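Local coordinates for ESX-1 secretion system protein EccA1 (Mycobacterium tuberculosis, PDB 4F3V) that probably hydrolyses ATP to power export of virulence factors such as EsxA and EsxB through the ESX-1 type VII secretion system, this chain being the ATPase's N-terminal TPR domain, at residues G88-Y96 / G203-A211; Y118-E126 / V137-A148. All coordinates share one frame; numbering follows the deposited sequence.

Contact 1: G88-Y96 / G203-A211; sequences GGLYGDITY and GEACARAIA
The turn between the two strands of the small antiparallel hairpin, 84-86 and 95-97, meets the start of helix 207-221, main-chain atoms of G92, D93 and Y91 lying against one carbonyl and the small side chains of A205, C206 and A209. The direct polar link runs from D93 N to A205 O, 3.0 Å long and nearly straight at the hydrogen (163°), although the donor stands above the carbonyl plane. A205 belongs to the type I turn E204-A207 that leads into the helix, and C206 is the N-cap residue. G92, without a side chain, brings its CA to 3.3 Å from A205 O and against C206 SG, while A205 CB packs on D93 O at 3.4 Å. One residue before G92, Y91 O lies 3.3 Å from C206 CB and 3.5 Å from A209 CB. A water donates to Y91 O at 2.7 Å and accepts from A209 N, an amide in the first turn of the helix. Beside this join, I94 adds a small apolar patch, CG1 resting 4.1 Å from A205 CB. With SG anti to the carbonyl carbon (chi1 -60°), C206 puts its sulfur by G92 CA and I94 CD1; its side chain also touches V175 of helix 167-183, while F168 of that helix touches both I94 and A205. One straight N-H...O bond and a water shared by Y91 O and A209 N thus fix the turn against the helix start, flanked by small apolar contacts.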
ATOM      1  N   GLY A  88      -0.219   1.648   1.501  1.00 18.77           N
ATOM      2  CA  GLY A  88       1.031   2.020   2.173  1.00 19.33           C
ATOM      3  C   GLY A  88       2.242   1.158   1.893  1.00 18.73           C
ATOM      4  O   GLY A  88       3.387   1.586   2.139  1.00 18.24           O
ATOM      5  N   GLY A  89       2.006  -0.056   1.403  1.00 17.84           N
ATOM      6  CA  GLY A  89       3.097  -1.004   1.204  1.00 18.23           C
ATOM      7  C   GLY A  89       3.924  -1.216   2.471  1.00 19.17           C
ATOM      8  O   GLY A  89       3.386  -1.197   3.592  1.00 19.79           O
ATOM      9  N   LEU A  90       5.232  -1.390   2.295  1.00 18.56           N
ATOM     10  CA  LEU A  90       6.126  -1.600   3.416  1.00 20.05           C
ATOM     11  C   LEU A  90       6.359  -0.329   4.261  1.00 20.30           C
ATOM     12  O   LEU A  90       6.956  -0.416   5.330  1.00 20.06           O
ATOM     13  CB  LEU A  90       7.482  -2.132   2.918  1.00 19.75           C
ATOM     14  CG  LEU A  90       8.340  -1.121   2.139  1.00 19.33           C
ATOM     15  CD1 LEU A  90       9.338  -0.429   3.076  1.00 19.77           C
ATOM     16  CD2 LEU A  90       9.070  -1.804   0.971  1.00 19.15           C
ATOM     17  N   TYR A  91       5.924   0.835   3.762  1.00 19.46           N
ATOM     18  CA  TYR A  91       6.299   2.128   4.358  1.00 19.94           C
ATOM     19  C   TYR A  91       5.416   2.493   5.547  1.00 21.31           C
ATOM     20  O   TYR A  91       5.869   3.123   6.493  1.00 22.01           O
ATOM     21  CB  TYR A  91       6.265   3.256   3.303  1.00 19.05           C
ATOM     22  CG  TYR A  91       7.116   2.957   2.078  1.00 18.30           C
ATOM     23  CD1 TYR A  91       8.495   2.835   2.168  1.00 18.28           C
ATOM     24  CD2 TYR A  91       6.532   2.741   0.840  1.00 17.91           C
ATOM     25  CE1 TYR A  91       9.267   2.551   1.052  1.00 17.71           C
ATOM     26  CE2 TYR A  91       7.297   2.438  -0.275  1.00 17.11           C
ATOM     27  CZ  TYR A  91       8.648   2.352  -0.166  1.00 17.08           C
ATOM     28  OH  TYR A  91       9.370   2.057  -1.283  1.00 16.77           O
ATOM     29  N   GLY A  92       4.153   2.097   5.513  1.00 21.85           N
ATOM     30  CA  GLY A  92       3.236   2.507   6.552  1.00 23.21           C
ATOM     31  C   GLY A  92       1.859   1.930   6.335  1.00 23.54           C
ATOM     32  O   GLY A  92       1.609   1.238   5.346  1.00 23.30           O
ATOM     33  N   ASP A  93       0.977   2.216   7.285  1.00 24.58           N
ATOM     34  CA  ASP A  93      -0.422   1.803   7.227  1.00 24.82           C
ATOM     35  C   ASP A  93      -1.204   2.983   6.665  1.00 23.36           C
ATOM     36  O   ASP A  93      -1.493   3.948   7.367  1.00 24.39           O
ATOM     37  CB  ASP A  93      -0.921   1.405   8.622  1.00 27.10           C
ATOM     38  CG  ASP A  93      -2.370   0.889   8.612  1.00 28.63           C
ATOM     39  OD1 ASP A  93      -3.059   1.028   7.562  1.00 28.22           O
ATOM     40  OD2 ASP A  93      -2.832   0.360   9.662  1.00 31.24           O
ATOM     41  N   ILE A  94      -1.451   2.940   5.365  1.00 21.98           N
ATOM     42  CA  ILE A  94      -2.113   4.041   4.674  1.00 21.22           C
ATOM     43  C   ILE A  94      -3.259   3.454   3.858  1.00 20.33           C
ATOM     44  O   ILE A  94      -3.064   2.501   3.077  1.00 19.05           O
ATOM     45  CB  ILE A  94      -1.115   4.809   3.745  1.00 20.82           C
ATOM     46  CG1 ILE A  94       0.125   5.283   4.540  1.00 21.61           C
ATOM     47  CG2 ILE A  94      -1.785   5.983   3.035  1.00 19.80           C
ATOM     48  CD1 ILE A  94       1.272   5.808   3.708  1.00 21.12           C
ATOM     49  N   THR A  95      -4.453   4.004   4.031  1.00 20.57           N
ATOM     50  CA  THR A  95      -5.587   3.566   3.216  1.00 19.97           C
ATOM     51  C   THR A  95      -6.083   4.718   2.360  1.00 20.29           C
ATOM     52  O   THR A  95      -5.755   5.884   2.626  1.00 20.93           O
ATOM     53  CB  THR A  95      -6.695   2.968   4.107  1.00 20.75           C
ATOM     54  OG1 THR A  95      -7.157   3.957   5.024  1.00 20.77           O
ATOM     55  CG2 THR A  95      -6.128   1.800   4.895  1.00 20.51           C
ATOM     56  N   TYR A  96      -6.895   4.394   1.358  1.00 19.60           N
ATOM     57  CA  TYR A  96      -7.392   5.360   0.387  1.00 19.91           C
ATOM     58  C   TYR A  96      -8.868   5.016   0.111  1.00 19.05           C
ATOM     59  O   TYR A  96      -9.194   3.840  -0.023  1.00 18.21           O
ATOM     60  CB  TYR A  96      -6.554   5.234  -0.896  1.00 20.12           C
ATOM     61  CG  TYR A  96      -6.715   6.400  -1.805  1.00 20.64           C
ATOM     62  CD1 TYR A  96      -5.996   7.580  -1.584  1.00 20.85           C
ATOM     63  CD2 TYR A  96      -7.599   6.347  -2.882  1.00 20.18           C
ATOM     64  CE1 TYR A  96      -6.179   8.680  -2.400  1.00 21.06           C
ATOM     65  CE2 TYR A  96      -7.779   7.437  -3.700  1.00 20.55           C
ATOM     66  CZ  TYR A  96      -7.066   8.602  -3.459  1.00 21.10           C
ATOM     67  OH  TYR A  96      -7.239   9.672  -4.297  1.00 21.50           O
ATOM     68  N   GLY A 203       3.826  10.849   9.618  1.00 26.24           N
ATOM     69  CA  GLY A 203       4.713  10.318  10.655  1.00 26.73           C
ATOM     70  C   GLY A 203       4.116   9.204  11.507  1.00 26.99           C
ATOM     71  O   GLY A 203       4.785   8.206  11.812  1.00 26.37           O
ATOM     72  N   GLU A 204       2.848   9.356  11.859  1.00 27.69           N
ATOM     73  CA  GLU A 204       2.150   8.350  12.645  1.00 29.24           C
ATOM     74  C   GLU A 204       1.869   7.083  11.823  1.00 27.06           C
ATOM     75  O   GLU A 204       2.141   5.971  12.278  1.00 25.29           O
ATOM     76  CB  GLU A 204       0.871   8.919  13.273  1.00 33.42           C
ATOM     77  CG  GLU A 204      -0.016   7.872  13.946  1.00 38.02           C
ATOM     78  CD  GLU A 204      -0.966   8.463  15.014  1.00 44.33           C
ATOM     79  OE1 GLU A 204      -1.957   9.144  14.652  1.00 48.78           O
ATOM     80  OE2 GLU A 204      -0.733   8.234  16.230  1.00 49.13           O
ATOM     81  N   ALA A 205       1.347   7.252  10.608  1.00 25.94           N
ATOM     82  CA  ALA A 205       1.033   6.107   9.745  1.00 25.26           C
ATOM     83  C   ALA A 205       2.273   5.282   9.423  1.00 23.72           C
ATOM     84  O   ALA A 205       2.162   4.081   9.242  1.00 23.87           O
ATOM     85  CB  ALA A 205       0.377   6.557   8.447  1.00 25.34           C
ATOM     86  N   CYS A 206       3.434   5.931   9.371  1.00 22.67           N
ATOM     87  CA  CYS A 206       4.684   5.286   8.978  1.00 21.91           C
ATOM     88  C   CYS A 206       5.650   5.110  10.184  1.00 21.71           C
ATOM     89  O   CYS A 206       6.840   4.870  10.004  1.00 20.96           O
ATOM     90  CB  CYS A 206       5.355   6.097   7.861  1.00 21.38           C
ATOM     91  SG  CYS A 206       4.366   6.291   6.332  1.00 22.56           S
ATOM     92  N   ALA A 207       5.104   5.160  11.400  1.00 23.02           N
ATOM     93  CA  ALA A 207       5.920   5.156  12.621  1.00 22.82           C
ATOM     94  C   ALA A 207       6.835   3.946  12.712  1.00 22.57           C
ATOM     95  O   ALA A 207       7.970   4.058  13.129  1.00 21.31           O
ATOM     96  CB  ALA A 207       5.034   5.242  13.869  1.00 23.32           C
ATOM     97  N   ARG A 208       6.336   2.789  12.306  1.00 23.89           N
ATOM     98  CA  ARG A 208       7.098   1.557  12.449  1.00 24.63           C
ATOM     99  C   ARG A 208       8.349   1.496  11.554  1.00 22.86           C
ATOM    100  O   ARG A 208       9.448   1.181  12.050  1.00 22.37           O
ATOM    101  CB  ARG A 208       6.201   0.361  12.209  1.00 27.17           C
ATOM    102  CG  ARG A 208       5.140   0.250  13.292  1.00 30.75           C
ATOM    103  CD  ARG A 208       4.134  -0.818  12.951  1.00 33.98           C
ATOM    104  NE  ARG A 208       4.786  -2.117  12.928  1.00 36.83           N
ATOM    105  CZ  ARG A 208       4.396  -3.166  12.212  1.00 39.97           C
ATOM    106  NH1 ARG A 208       3.358  -3.106  11.390  1.00 40.80           N
ATOM    107  NH2 ARG A 208       5.094  -4.293  12.303  1.00 43.29           N
ATOM    108  N   ALA A 209       8.182   1.803  10.265  1.00 20.71           N
ATOM    109  CA  ALA A 209       9.313   1.844   9.335  1.00 19.72           C
ATOM    110  C   ALA A 209      10.273   2.975   9.700  1.00 18.96           C
ATOM    111  O   ALA A 209      11.483   2.821   9.617  1.00 18.63           O
ATOM    112  CB  ALA A 209       8.835   2.011   7.883  1.00 20.00           C
ATOM    113  N   ILE A 210       9.742   4.120  10.110  1.00 19.23           N
ATOM    114  CA  ILE A 210      10.580   5.249  10.483  1.00 19.02           C
ATOM    115  C   ILE A 210      11.527   4.824  11.633  1.00 20.36           C
ATOM    116  O   ILE A 210      12.754   4.972  11.525  1.00 20.75           O
ATOM    117  CB  ILE A 210       9.750   6.485  10.891  1.00 18.93           C
ATOM    118  CG1 ILE A 210       9.077   7.112   9.661  1.00 18.75           C
ATOM    119  CG2 ILE A 210      10.656   7.521  11.559  1.00 18.32           C
ATOM    120  CD1 ILE A 210       8.058   8.199   9.995  1.00 18.68           C
ATOM    121  N   ALA A 211      10.970   4.279  12.715  1.00 20.47           N
ATOM    122  CA  ALA A 211      11.797   3.917  13.891  1.00 20.72           C
ATOM    123  C   ALA A 211      12.743   2.753  13.583  1.00 21.16           C
ATOM    124  O   ALA A 211      13.903   2.782  13.952  1.00 20.57           O
ATOM    125  CB  ALA A 211      10.913   3.590  15.092  1.00 20.83           C
TER
HETATM  126  O   HOH W   1       5.533   2.003   8.971  1.00 20.58           O

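Contact 2: Y118-E126 / V137-A148; sequences YADAMEALE and VAWMKAVVYGAA
V144 is the knob of this helix pair, its two methyls set among Y118, A121, M122 and L125. CG2 meets A121 CB at 3.9 Å, and CG1 lies beside M122 SD and Y118 CB. L125 reaches across at about a right angle to M140, bringing CD2 to 3.6 Å from M140 CB, while CD1 slides past the start of the K141 chain. M122 is bent at both chi2 and chi3, which curls CE onto K141 CE at 3.6 Å and sets SD above the face of the Y145 ring, a rather distant Met-aromatic contact with sulfur 4.9 Å from the ring centroid. K141 runs extended beyond CG past this methyl, and its NZ forms a salt bridge at 3.0 Å with E126 OE2, which receives it on its anti lone pair. Helix 118-125 and the 137-147 part of helix 134-147 run antiparallel (172°), their axes 10.2 Å apart at closest, as the helix pairs of TPR folds do. At the other end, A148 CB sits almost centrally over one face of the Y118 ring as a CH-pi contact, 3.9 Å from its centroid, and A147 CB comes to the ring edge. W269, near the C-terminal end of this fragment, meets Y118 with its ring planes about 15° apart and also touches A148, whose carbonyl oxygen accepts a hydrogen bond from R265. Behind L125 and M140, helix 101-115 backs the interface through A109 against the leucine and M106 and A110 against the methionine.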
ATOM      1  N   TYR A 118       4.963  -8.186  -9.775  1.00 23.03           N
ATOM      2  CA  TYR A 118       5.357  -6.783  -9.927  1.00 22.02           C
ATOM      3  C   TYR A 118       4.972  -6.217 -11.309  1.00 22.43           C
ATOM      4  O   TYR A 118       4.464  -5.091 -11.399  1.00 21.73           O
ATOM      5  CB  TYR A 118       6.843  -6.596  -9.640  1.00 21.68           C
ATOM      6  CG  TYR A 118       7.306  -7.196  -8.337  1.00 21.94           C
ATOM      7  CD1 TYR A 118       6.901  -6.675  -7.121  1.00 21.45           C
ATOM      8  CD2 TYR A 118       8.148  -8.297  -8.323  1.00 22.22           C
ATOM      9  CE1 TYR A 118       7.296  -7.251  -5.926  1.00 22.14           C
ATOM     10  CE2 TYR A 118       8.558  -8.857  -7.141  1.00 22.85           C
ATOM     11  CZ  TYR A 118       8.134  -8.322  -5.945  1.00 23.05           C
ATOM     12  OH  TYR A 118       8.533  -8.878  -4.750  1.00 24.44           O
ATOM     13  N   ALA A 119       5.200  -6.984 -12.366  1.00 22.77           N
ATOM     14  CA  ALA A 119       4.879  -6.515 -13.723  1.00 24.36           C
ATOM     15  C   ALA A 119       3.387  -6.272 -13.891  1.00 24.37           C
ATOM     16  O   ALA A 119       2.977  -5.341 -14.598  1.00 24.18           O
ATOM     17  CB  ALA A 119       5.355  -7.503 -14.786  1.00 25.01           C
ATOM     18  N   ASP A 120       2.578  -7.136 -13.278  1.00 23.85           N
ATOM     19  CA  ASP A 120       1.143  -6.980 -13.328  1.00 24.15           C
ATOM     20  C   ASP A 120       0.743  -5.696 -12.588  1.00 21.45           C
ATOM     21  O   ASP A 120      -0.120  -4.962 -13.056  1.00 20.72           O
ATOM     22  CB  ASP A 120       0.420  -8.180 -12.703  1.00 26.85           C
ATOM     23  CG  ASP A 120       0.544  -9.448 -13.533  1.00 30.73           C
ATOM     24  OD1 ASP A 120       0.814  -9.388 -14.743  1.00 31.73           O
ATOM     25  OD2 ASP A 120       0.346 -10.525 -12.959  1.00 34.45           O
ATOM     26  N   ALA A 121       1.378  -5.448 -11.443  1.00 19.47           N
ATOM     27  CA  ALA A 121       1.120  -4.227 -10.657  1.00 19.14           C
ATOM     28  C   ALA A 121       1.423  -2.997 -11.514  1.00 18.61           C
ATOM     29  O   ALA A 121       0.606  -2.089 -11.594  1.00 18.22           O
ATOM     30  CB  ALA A 121       1.941  -4.197  -9.360  1.00 17.43           C
ATOM     31  N   MET A 122       2.593  -2.988 -12.147  1.00 19.16           N
ATOM     32  CA  MET A 122       3.030  -1.849 -12.991  1.00 19.98           C
ATOM     33  C   MET A 122       2.129  -1.651 -14.188  1.00 19.25           C
ATOM     34  O   MET A 122       1.764  -0.533 -14.528  1.00 17.26           O
ATOM     35  CB  MET A 122       4.465  -2.062 -13.505  1.00 22.20           C
ATOM     36  CG  MET A 122       5.528  -1.965 -12.428  1.00 22.90           C
ATOM     37  SD  MET A 122       5.553  -0.433 -11.472  1.00 24.98           S
ATOM     38  CE  MET A 122       6.027   0.613 -12.830  1.00 26.93           C
ATOM     39  N   GLU A 123       1.758  -2.755 -14.827  1.00 19.92           N
ATOM     40  CA  GLU A 123       0.862  -2.690 -15.961  1.00 21.01           C
ATOM     41  C   GLU A 123      -0.490  -2.062 -15.580  1.00 19.14           C
ATOM     42  O   GLU A 123      -1.015  -1.286 -16.337  1.00 18.06           O
ATOM     43  CB  GLU A 123       0.678  -4.078 -16.556  1.00 24.53           C
ATOM     44  CG  GLU A 123      -0.210  -4.118 -17.769  1.00 30.18           C
ATOM     45  CD  GLU A 123      -0.352  -5.524 -18.354  1.00 34.49           C
ATOM     46  OE1 GLU A 123       0.576  -6.369 -18.202  1.00 40.28           O
ATOM     47  OE2 GLU A 123      -1.396  -5.778 -18.968  1.00 37.38           O
ATOM     48  N   ALA A 124      -1.038  -2.419 -14.414  1.00 17.61           N
ATOM     49  CA  ALA A 124      -2.294  -1.821 -13.944  1.00 17.32           C
ATOM     50  C   ALA A 124      -2.094  -0.331 -13.715  1.00 16.45           C
ATOM     51  O   ALA A 124      -2.936   0.465 -14.094  1.00 16.88           O
ATOM     52  CB  ALA A 124      -2.796  -2.499 -12.662  1.00 17.09           C
ATOM     53  N   LEU A 125      -0.959   0.049 -13.144  1.00 16.96           N
ATOM     54  CA  LEU A 125      -0.682   1.473 -12.874  1.00 17.65           C
ATOM     55  C   LEU A 125      -0.613   2.311 -14.156  1.00 18.65           C
ATOM     56  O   LEU A 125      -1.010   3.470 -14.155  1.00 20.02           O
ATOM     57  CB  LEU A 125       0.599   1.648 -12.035  1.00 16.59           C
ATOM     58  CG  LEU A 125       0.487   1.193 -10.558  1.00 16.04           C
ATOM     59  CD1 LEU A 125       1.856   1.290  -9.875  1.00 15.85           C
ATOM     60  CD2 LEU A 125      -0.545   1.980  -9.747  1.00 15.87           C
ATOM     61  N   GLU A 126      -0.111   1.717 -15.235  1.00 18.97           N
ATOM     62  CA  GLU A 126       0.096   2.407 -16.494  1.00 20.62           C
ATOM     63  C   GLU A 126      -1.032   2.188 -17.519  1.00 20.24           C
ATOM     64  O   GLU A 126      -0.910   2.624 -18.648  1.00 21.60           O
ATOM     65  CB  GLU A 126       1.450   1.960 -17.081  1.00 22.69           C
ATOM     66  CG  GLU A 126       2.617   2.292 -16.158  1.00 23.90           C
ATOM     67  CD  GLU A 126       3.966   1.839 -16.690  1.00 26.89           C
ATOM     68  OE1 GLU A 126       4.009   1.101 -17.698  1.00 28.17           O
ATOM     69  OE2 GLU A 126       4.992   2.237 -16.082  1.00 28.64           O
ATOM     70  N   VAL A 137       0.190   7.816  -8.553  1.00 22.44           N
ATOM     71  CA  VAL A 137       0.862   6.761  -9.314  1.00 21.85           C
ATOM     72  C   VAL A 137       2.341   6.666  -8.949  1.00 20.81           C
ATOM     73  O   VAL A 137       2.843   5.565  -8.811  1.00 21.04           O
ATOM     74  CB  VAL A 137       0.691   6.933 -10.840  1.00 23.08           C
ATOM     75  CG1 VAL A 137       1.586   5.961 -11.623  1.00 22.09           C
ATOM     76  CG2 VAL A 137      -0.783   6.756 -11.192  1.00 23.66           C
ATOM     77  N   ALA A 138       3.020   7.801  -8.780  1.00 19.70           N
ATOM     78  CA  ALA A 138       4.418   7.784  -8.332  1.00 19.03           C
ATOM     79  C   ALA A 138       4.532   7.093  -6.994  1.00 18.26           C
ATOM     80  O   ALA A 138       5.408   6.244  -6.806  1.00 16.44           O
ATOM     81  CB  ALA A 138       5.018   9.181  -8.271  1.00 20.14           C
ATOM     82  N   TRP A 139       3.619   7.433  -6.076  1.00 17.82           N
ATOM     83  CA  TRP A 139       3.581   6.770  -4.764  1.00 17.74           C
ATOM     84  C   TRP A 139       3.409   5.277  -4.917  1.00 17.20           C
ATOM     85  O   TRP A 139       4.158   4.487  -4.301  1.00 16.80           O
ATOM     86  CB  TRP A 139       2.490   7.351  -3.855  1.00 17.68           C
ATOM     87  CG  TRP A 139       2.375   6.519  -2.608  1.00 17.90           C
ATOM     88  CD1 TRP A 139       1.386   5.612  -2.285  1.00 17.57           C
ATOM     89  CD2 TRP A 139       3.397   6.374  -1.555  1.00 17.92           C
ATOM     90  NE1 TRP A 139       1.680   4.974  -1.093  1.00 17.88           N
ATOM     91  CE2 TRP A 139       2.869   5.403  -0.606  1.00 18.20           C
ATOM     92  CE3 TRP A 139       4.627   6.974  -1.293  1.00 18.43           C
ATOM     93  CZ2 TRP A 139       3.564   5.043   0.536  1.00 18.34           C
ATOM     94  CZ3 TRP A 139       5.308   6.613  -0.129  1.00 18.80           C
ATOM     95  CH2 TRP A 139       4.793   5.660   0.752  1.00 18.88           C
ATOM     96  N   MET A 140       2.440   4.849  -5.736  1.00 16.84           N
ATOM     97  CA  MET A 140       2.242   3.405  -5.938  1.00 16.62           C
ATOM     98  C   MET A 140       3.447   2.712  -6.585  1.00 16.34           C
ATOM     99  O   MET A 140       3.782   1.580  -6.233  1.00 15.77           O
ATOM    100  CB  MET A 140       0.990   3.104  -6.745  1.00 16.92           C
ATOM    101  CG  MET A 140      -0.301   3.547  -6.081  1.00 18.02           C
ATOM    102  SD  MET A 140      -0.458   3.141  -4.329  1.00 20.53           S
ATOM    103  CE  MET A 140      -0.174   1.368  -4.255  1.00 18.74           C
ATOM    104  N   LYS A 141       4.125   3.386  -7.497  1.00 16.31           N
ATOM    105  CA  LYS A 141       5.357   2.829  -8.046  1.00 16.95           C
ATOM    106  C   LYS A 141       6.434   2.644  -6.971  1.00 16.39           C
ATOM    107  O   LYS A 141       7.145   1.652  -6.981  1.00 16.58           O
ATOM    108  CB  LYS A 141       5.864   3.654  -9.219  1.00 17.41           C
ATOM    109  CG  LYS A 141       4.976   3.518 -10.444  1.00 18.01           C
ATOM    110  CD  LYS A 141       5.603   4.195 -11.660  1.00 19.14           C
ATOM    111  CE  LYS A 141       4.769   4.008 -12.917  1.00 20.08           C
ATOM    112  NZ  LYS A 141       5.514   4.477 -14.142  1.00 20.60           N
ATOM    113  N   ALA A 142       6.536   3.599  -6.054  1.00 15.99           N
ATOM    114  CA  ALA A 142       7.427   3.523  -4.906  1.00 15.78           C
ATOM    115  C   ALA A 142       7.087   2.299  -4.042  1.00 15.38           C
ATOM    116  O   ALA A 142       7.980   1.583  -3.566  1.00 15.66           O
ATOM    117  CB  ALA A 142       7.349   4.816  -4.094  1.00 16.06           C
ATOM    118  N   VAL A 143       5.794   2.013  -3.909  1.00 14.76           N
ATOM    119  CA  VAL A 143       5.332   0.812  -3.224  1.00 14.32           C
ATOM    120  C   VAL A 143       5.766  -0.471  -3.958  1.00 14.08           C
ATOM    121  O   VAL A 143       6.295  -1.388  -3.345  1.00 13.99           O
ATOM    122  CB  VAL A 143       3.786   0.803  -3.011  1.00 13.92           C
ATOM    123  CG1 VAL A 143       3.315  -0.580  -2.620  1.00 13.55           C
ATOM    124  CG2 VAL A 143       3.350   1.850  -1.972  1.00 14.01           C
ATOM    125  N   VAL A 144       5.542  -0.524  -5.272  1.00 13.90           N
ATOM    126  CA  VAL A 144       5.870  -1.689  -6.067  1.00 13.95           C
ATOM    127  C   VAL A 144       7.387  -1.929  -6.116  1.00 14.44           C
ATOM    128  O   VAL A 144       7.873  -3.062  -5.865  1.00 14.16           O
ATOM    129  CB  VAL A 144       5.292  -1.576  -7.495  1.00 14.28           C
ATOM    130  CG1 VAL A 144       5.698  -2.777  -8.384  1.00 13.94           C
ATOM    131  CG2 VAL A 144       3.782  -1.411  -7.432  1.00 13.62           C
ATOM    132  N   TYR A 145       8.135  -0.871  -6.424  1.00 14.58           N
ATOM    133  CA  TYR A 145       9.592  -0.961  -6.491  1.00 14.95           C
ATOM    134  C   TYR A 145      10.168  -1.326  -5.100  1.00 14.92           C
ATOM    135  O   TYR A 145      11.108  -2.122  -5.001  1.00 15.19           O
ATOM    136  CB  TYR A 145      10.207   0.364  -7.008  1.00 15.09           C
ATOM    137  CG  TYR A 145      10.061   0.611  -8.509  1.00 15.74           C
ATOM    138  CD1 TYR A 145      10.349  -0.388  -9.452  1.00 16.07           C
ATOM    139  CD2 TYR A 145       9.709   1.862  -8.986  1.00 16.58           C
ATOM    140  CE1 TYR A 145      10.214  -0.162 -10.813  1.00 16.80           C
ATOM    141  CE2 TYR A 145       9.601   2.111 -10.340  1.00 16.77           C
ATOM    142  CZ  TYR A 145       9.873   1.110 -11.250  1.00 17.14           C
ATOM    143  OH  TYR A 145       9.732   1.405 -12.565  1.00 17.61           O
ATOM    144  N   GLY A 146       9.607  -0.753  -4.040  1.00 14.58           N
ATOM    145  CA  GLY A 146      10.088  -1.037  -2.671  1.00 14.96           C
ATOM    146  C   GLY A 146       9.893  -2.492  -2.320  1.00 15.47           C
ATOM    147  O   GLY A 146      10.771  -3.117  -1.699  1.00 15.44           O
ATOM    148  N   ALA A 147       8.743  -3.047  -2.739  1.00 15.56           N
ATOM    149  CA  ALA A 147       8.443  -4.454  -2.486  1.00 16.12           C
ATOM    150  C   ALA A 147       9.511  -5.366  -3.097  1.00 16.76           C
ATOM    151  O   ALA A 147       9.884  -6.378  -2.499  1.00 17.62           O
ATOM    152  CB  ALA A 147       7.043  -4.835  -2.968  1.00 15.95           C
ATOM    153  N   ALA A 148      10.043  -4.954  -4.240  1.00 16.13           N
ATOM    154  CA  ALA A 148      11.088  -5.701  -4.961  1.00 16.37           C
ATOM    155  C   ALA A 148      12.509  -5.261  -4.586  1.00 16.50           C
ATOM    156  O   ALA A 148      13.499  -5.643  -5.254  1.00 15.98           O
ATOM    157  CB  ALA A 148      10.874  -5.535  -6.483  1.00 15.31           C
TER

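Contact 2 is nested along the chain inside the long loop closed by contact 1: segments 118-126 and 137-148 both fall between 88-96 and 203-211. The centres lie about 17 Å apart, yet the two contacts touch. Y91 joins them, its OH probably hydrogen-bonded to A142 O at 2.7 Å and its ring meeting W139 of helix 134-147; L90 CD2 packs on G146 O at 3.4 Å. Helix 167-183 is shared as well, touching Y91, I94, A205 and C206 of contact 1 and W139 of contact 2. The hairpin turn therefore connects the 118-125/134-147 helix pair with the later helix 207-221 within the N-terminal domain.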